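Local coordinates for protein O-methyltransferase, SAM-dependent (Legionella pneumophila subsp. pneumophila, PDB 3R3H) that probably transfers a methyl group from S-adenosylmethionine to a hydroxyl oxygen of a substrate not yet identified, at residues 145-157 against 189-203. Numbering follows the deposited sequence.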
# COMPACT_ATOMS: atom_id res chain seq x y z
N ASP A 145 -7.20 5.91 -20.49
CA ASP A 145 -8.54 6.47 -20.63
C ASP A 145 -9.60 5.61 -19.95
O ASP A 145 -9.72 4.40 -20.21
CB ASP A 145 -8.89 6.70 -22.11
CG ASP A 145 -8.73 5.46 -22.95
OD1 ASP A 145 -9.52 5.31 -23.91
OD2 ASP A 145 -7.83 4.63 -22.67
N LYS A 146 -10.36 6.27 -19.08
CA LYS A 146 -11.40 5.64 -18.25
C LYS A 146 -12.48 4.84 -18.96
O LYS A 146 -12.99 3.86 -18.39
CB LYS A 146 -12.06 6.71 -17.38
CG LYS A 146 -11.08 7.74 -16.80
CD LYS A 146 -9.93 7.07 -16.05
CE LYS A 146 -8.74 8.01 -15.95
NZ LYS A 146 -7.52 7.34 -15.39
N THR A 147 -12.83 5.22 -20.19
CA THR A 147 -13.88 4.52 -20.91
C THR A 147 -13.48 3.19 -21.53
O THR A 147 -14.19 2.65 -22.37
CB THR A 147 -14.47 5.39 -22.02
OG1 THR A 147 -13.44 5.73 -22.96
CG2 THR A 147 -15.06 6.67 -21.42
N ASN A 148 -12.33 2.65 -21.12
CA ASN A 148 -11.90 1.34 -21.64
C ASN A 148 -11.37 0.57 -20.45
O ASN A 148 -10.82 -0.52 -20.59
CB ASN A 148 -10.80 1.48 -22.69
CG ASN A 148 -11.35 1.82 -24.06
OD1 ASN A 148 -11.13 2.91 -24.57
ND2 ASN A 148 -12.07 0.87 -24.67
N TYR A 149 -11.56 1.16 -19.28
CA TYR A 149 -11.14 0.58 -18.02
C TYR A 149 -11.59 -0.87 -17.82
O TYR A 149 -10.93 -1.64 -17.13
CB TYR A 149 -11.63 1.48 -16.87
CG TYR A 149 -10.53 2.30 -16.22
CD1 TYR A 149 -9.45 2.81 -16.96
CD2 TYR A 149 -10.55 2.55 -14.85
CE1 TYR A 149 -8.44 3.55 -16.34
CE2 TYR A 149 -9.54 3.29 -14.22
CZ TYR A 149 -8.49 3.79 -14.97
OH TYR A 149 -7.53 4.51 -14.32
N LEU A 150 -12.71 -1.25 -18.43
CA LEU A 150 -13.21 -2.62 -18.31
C LEU A 150 -12.36 -3.54 -19.19
O LEU A 150 -12.02 -4.68 -18.81
CB LEU A 150 -14.67 -2.70 -18.75
CG LEU A 150 -15.66 -3.15 -17.66
CD1 LEU A 150 -15.30 -4.56 -17.17
CD2 LEU A 150 -15.63 -2.16 -16.50
N ASN A 151 -12.02 -3.04 -20.36
CA ASN A 151 -11.20 -3.80 -21.29
C ASN A 151 -9.80 -3.94 -20.73
O ASN A 151 -9.19 -5.02 -20.81
CB ASN A 151 -11.16 -3.05 -22.61
CG ASN A 151 -12.52 -2.96 -23.24
OD1 ASN A 151 -13.06 -3.95 -23.72
ND2 ASN A 151 -13.10 -1.76 -23.22
N TYR A 152 -9.29 -2.85 -20.14
CA TYR A 152 -7.96 -2.85 -19.58
C TYR A 152 -7.84 -3.83 -18.41
O TYR A 152 -6.85 -4.55 -18.31
CB TYR A 152 -7.57 -1.42 -19.14
CG TYR A 152 -7.44 -0.43 -20.28
CD1 TYR A 152 -7.03 -0.84 -21.55
CD2 TYR A 152 -7.74 0.93 -20.09
CE1 TYR A 152 -6.94 0.06 -22.62
CE2 TYR A 152 -7.65 1.84 -21.14
CZ TYR A 152 -7.25 1.40 -22.40
OH TYR A 152 -7.22 2.28 -23.44
N TYR A 153 -8.86 -3.86 -17.55
CA TYR A 153 -8.87 -4.76 -16.40
C TYR A 153 -8.77 -6.21 -16.85
O TYR A 153 -7.95 -6.98 -16.35
CB TYR A 153 -10.15 -4.56 -15.59
CG TYR A 153 -10.28 -5.48 -14.40
CD1 TYR A 153 -9.28 -5.55 -13.43
CD2 TYR A 153 -11.43 -6.25 -14.21
CE1 TYR A 153 -9.43 -6.35 -12.29
CE2 TYR A 153 -11.60 -7.06 -13.08
CZ TYR A 153 -10.59 -7.10 -12.12
OH TYR A 153 -10.76 -7.85 -10.98
N GLU A 154 -9.62 -6.57 -17.79
CA GLU A 154 -9.65 -7.93 -18.33
C GLU A 154 -8.33 -8.32 -18.97
O GLU A 154 -7.81 -9.41 -18.71
CB GLU A 154 -10.78 -8.06 -19.35
CG GLU A 154 -12.15 -7.97 -18.72
CD GLU A 154 -12.39 -9.08 -17.69
OE1 GLU A 154 -12.07 -10.25 -18.00
OE2 GLU A 154 -12.90 -8.77 -16.59
N LEU A 155 -7.82 -7.43 -19.81
CA LEU A 155 -6.55 -7.63 -20.50
C LEU A 155 -5.41 -7.80 -19.48
O LEU A 155 -4.62 -8.74 -19.58
CB LEU A 155 -6.28 -6.41 -21.38
CG LEU A 155 -6.12 -6.50 -22.90
CD1 LEU A 155 -6.72 -7.77 -23.46
CD2 LEU A 155 -6.77 -5.26 -23.52
N ALA A 156 -5.36 -6.90 -18.50
CA ALA A 156 -4.35 -6.94 -17.45
C ALA A 156 -4.38 -8.27 -16.72
O ALA A 156 -3.34 -8.76 -16.26
CB ALA A 156 -4.58 -5.79 -16.47
N LEU A 157 -5.57 -8.84 -16.58
CA LEU A 157 -5.72 -10.13 -15.90
C LEU A 157 -5.06 -11.24 -16.71
O LEU A 157 -4.63 -12.25 -16.15
CB LEU A 157 -7.20 -10.45 -15.69
CG LEU A 157 -7.94 -9.60 -14.65
CD1 LEU A 157 -9.41 -9.92 -14.69
CD2 LEU A 157 -7.37 -9.84 -13.26
N GLU A 189 -17.93 4.50 -16.43
CA GLU A 189 -17.07 3.33 -16.60
C GLU A 189 -16.35 2.95 -15.31
O GLU A 189 -16.14 1.78 -15.02
CB GLU A 189 -16.03 3.60 -17.67
CG GLU A 189 -16.47 3.19 -19.03
CD GLU A 189 -16.58 1.69 -19.17
OE1 GLU A 189 -17.68 1.20 -19.54
OE2 GLU A 189 -15.56 1.00 -18.91
N ILE A 190 -15.97 3.96 -14.55
CA ILE A 190 -15.30 3.70 -13.29
C ILE A 190 -16.31 2.94 -12.42
O ILE A 190 -16.01 1.83 -11.96
CB ILE A 190 -14.89 5.02 -12.55
CG1 ILE A 190 -14.08 5.95 -13.49
CG2 ILE A 190 -14.13 4.68 -11.27
CD1 ILE A 190 -12.77 5.39 -13.98
N LYS A 191 -17.49 3.52 -12.23
CA LYS A 191 -18.56 2.92 -11.42
C LYS A 191 -18.84 1.49 -11.87
O LYS A 191 -19.10 0.62 -11.04
CB LYS A 191 -19.84 3.76 -11.52
CG LYS A 191 -19.74 5.11 -10.84
CD LYS A 191 -20.97 5.97 -11.11
CE LYS A 191 -22.23 5.39 -10.47
NZ LYS A 191 -23.43 6.25 -10.68
N LYS A 192 -18.79 1.26 -13.17
CA LYS A 192 -19.04 -0.07 -13.71
C LYS A 192 -17.92 -1.01 -13.31
O LYS A 192 -18.19 -2.13 -12.88
CB LYS A 192 -19.14 -0.06 -15.24
CG LYS A 192 -20.44 0.46 -15.82
CD LYS A 192 -20.52 0.18 -17.33
CE LYS A 192 -21.79 0.79 -17.96
NZ LYS A 192 -21.83 0.67 -19.45
N LEU A 193 -16.67 -0.57 -13.46
CA LEU A 193 -15.51 -1.40 -13.12
C LEU A 193 -15.43 -1.73 -11.64
O LEU A 193 -15.05 -2.85 -11.27
CB LEU A 193 -14.21 -0.72 -13.54
CG LEU A 193 -12.98 -1.57 -13.16
CD1 LEU A 193 -12.82 -2.74 -14.13
CD2 LEU A 193 -11.74 -0.72 -13.15
N ASN A 194 -15.78 -0.76 -10.80
CA ASN A 194 -15.76 -0.96 -9.36
C ASN A 194 -16.75 -2.07 -8.97
O ASN A 194 -16.53 -2.79 -8.00
CB ASN A 194 -16.12 0.34 -8.64
CG ASN A 194 -14.98 1.35 -8.69
OD1 ASN A 194 -13.88 1.02 -9.14
ND2 ASN A 194 -15.24 2.56 -8.23
N GLN A 195 -17.82 -2.20 -9.76
CA GLN A 195 -18.82 -3.23 -9.53
C GLN A 195 -18.30 -4.59 -10.01
O GLN A 195 -18.48 -5.60 -9.34
CB GLN A 195 -20.10 -2.87 -10.28
CG GLN A 195 -21.35 -2.99 -9.44
CD GLN A 195 -21.27 -2.17 -8.18
OE1 GLN A 195 -21.00 -0.96 -8.22
NE2 GLN A 195 -21.49 -2.82 -7.03
N VAL A 196 -17.64 -4.61 -11.16
CA VAL A 196 -17.09 -5.86 -11.69
C VAL A 196 -16.11 -6.46 -10.71
O VAL A 196 -16.11 -7.68 -10.49
CB VAL A 196 -16.34 -5.65 -13.02
CG1 VAL A 196 -15.77 -6.97 -13.49
CG2 VAL A 196 -17.28 -5.07 -14.06
N ILE A 197 -15.27 -5.61 -10.13
CA ILE A 197 -14.25 -6.05 -9.18
C ILE A 197 -14.87 -6.53 -7.88
O ILE A 197 -14.48 -7.57 -7.33
CB ILE A 197 -13.26 -4.92 -8.88
CG1 ILE A 197 -12.46 -4.58 -10.14
CG2 ILE A 197 -12.31 -5.34 -7.76
CD1 ILE A 197 -11.51 -3.40 -9.98
N LYS A 198 -15.84 -5.76 -7.39
CA LYS A 198 -16.54 -6.09 -6.15
C LYS A 198 -16.99 -7.55 -6.18
O LYS A 198 -16.70 -8.31 -5.26
CB LYS A 198 -17.77 -5.19 -6.00
CG LYS A 198 -18.64 -5.49 -4.81
CD LYS A 198 -19.87 -4.61 -4.83
CE LYS A 198 -20.85 -4.98 -3.75
NZ LYS A 198 -22.07 -4.14 -3.85
N ASN A 199 -17.67 -7.91 -7.26
CA ASN A 199 -18.24 -9.24 -7.49
C ASN A 199 -17.29 -10.22 -8.15
O ASN A 199 -17.71 -11.32 -8.53
CB ASN A 199 -19.48 -9.11 -8.38
CG ASN A 199 -20.44 -8.06 -7.87
OD1 ASN A 199 -21.15 -7.41 -8.66
ND2 ASN A 199 -20.49 -7.88 -6.55
N ASP A 200 -16.03 -9.83 -8.31
CA ASP A 200 -15.05 -10.71 -8.95
C ASP A 200 -14.49 -11.71 -7.95
O ASP A 200 -13.96 -11.32 -6.91
CB ASP A 200 -13.90 -9.89 -9.53
CG ASP A 200 -13.09 -10.69 -10.53
OD1 ASP A 200 -12.82 -11.89 -10.29
OD2 ASP A 200 -12.71 -10.10 -11.57
N SER A 201 -14.61 -12.99 -8.27
CA SER A 201 -14.13 -14.04 -7.38
C SER A 201 -12.72 -14.49 -7.71
O SER A 201 -12.10 -15.22 -6.93
CB SER A 201 -15.08 -15.25 -7.43
OG SER A 201 -15.13 -15.83 -8.72
N ARG A 202 -12.21 -14.04 -8.86
CA ARG A 202 -10.88 -14.39 -9.38
C ARG A 202 -9.62 -13.79 -8.75
O ARG A 202 -8.51 -14.25 -9.02
CB ARG A 202 -10.81 -14.01 -10.86
CG ARG A 202 -11.84 -14.68 -11.73
CD ARG A 202 -11.71 -14.16 -13.15
NE ARG A 202 -12.05 -12.74 -13.22
CZ ARG A 202 -12.17 -12.05 -14.35
NH1 ARG A 202 -11.97 -12.65 -15.52
NH2 ARG A 202 -12.51 -10.77 -14.33
N VAL A 203 -9.77 -12.78 -7.90
CA VAL A 203 -8.60 -12.13 -7.35
C VAL A 203 -8.69 -11.64 -5.91
O VAL A 203 -9.78 -11.49 -5.37
CB VAL A 203 -8.26 -10.89 -8.23
CG1 VAL A 203 -7.88 -11.34 -9.65
CG2 VAL A 203 -9.46 -9.95 -8.30
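Leu-150 packs against Leu-193 and Val-196 at the middle of the contact between helix 149-157 and helix 189-198. It is a knob in a hole made by Glu-189, Lys-192, Leu-193 and Val-196: its CD2 lies against the backbone of Leu-193, 3.5 Å from CA, while CD1 meets Val-196 CG2 tip to tip. Leu-193 CD1 rests on Tyr-153 CB at 3.5 Å, and its other methyl, CD2, touches the ring of Tyr-149. Ile-190 CD1 touches both Tyr-149 CD2 and Lys-146 CB, each at 3.7 Å, while Lys-146 CD lies over a face of the Tyr-149 ring.

The Tyr-153 ring, its CG anti to the backbone N (chi1 178°), reaches across to helix 189-198, where Ile-197 CG1 sits over one face in a CH-pi contact, 4.1 Å from the ring centroid. Leu-157 CD1 lies on the opposite face, offset toward the rim.

The two helices run roughly parallel, their axes 34° apart, and pack on the same side of the mixed sheet of this Rossmann-like methyltransferase fold. Tyr-149 and Leu-157 reach strand 164-169, whereas Ile-197 and Val-203 touch strand 214-219. The far flank of helix 189-198 meets the second subunit, where Asn-194 ND2 is hydrogen-bonded to Tyr-15 OH of that chain.

Polar bonds gather beyond the C-terminal end of helix 189-198. Tyr-153 OH donates to Asp-200 OD2 at 3.0 Å, arriving from above the carboxylate plane. Arg-202 grips the same carboxylate side-on through NE and NH2, and its backbone N closes an Asx turn on OD1. NH2 also forms a salt bridge with Glu-154 OE2 at 3.0 Å, in the guanidinium plane and nearly straight (164°); the companion bond from NH1 to OE1 is weak. Held between two carboxylates, the guanidinium lays one face on Leu-157 CD1.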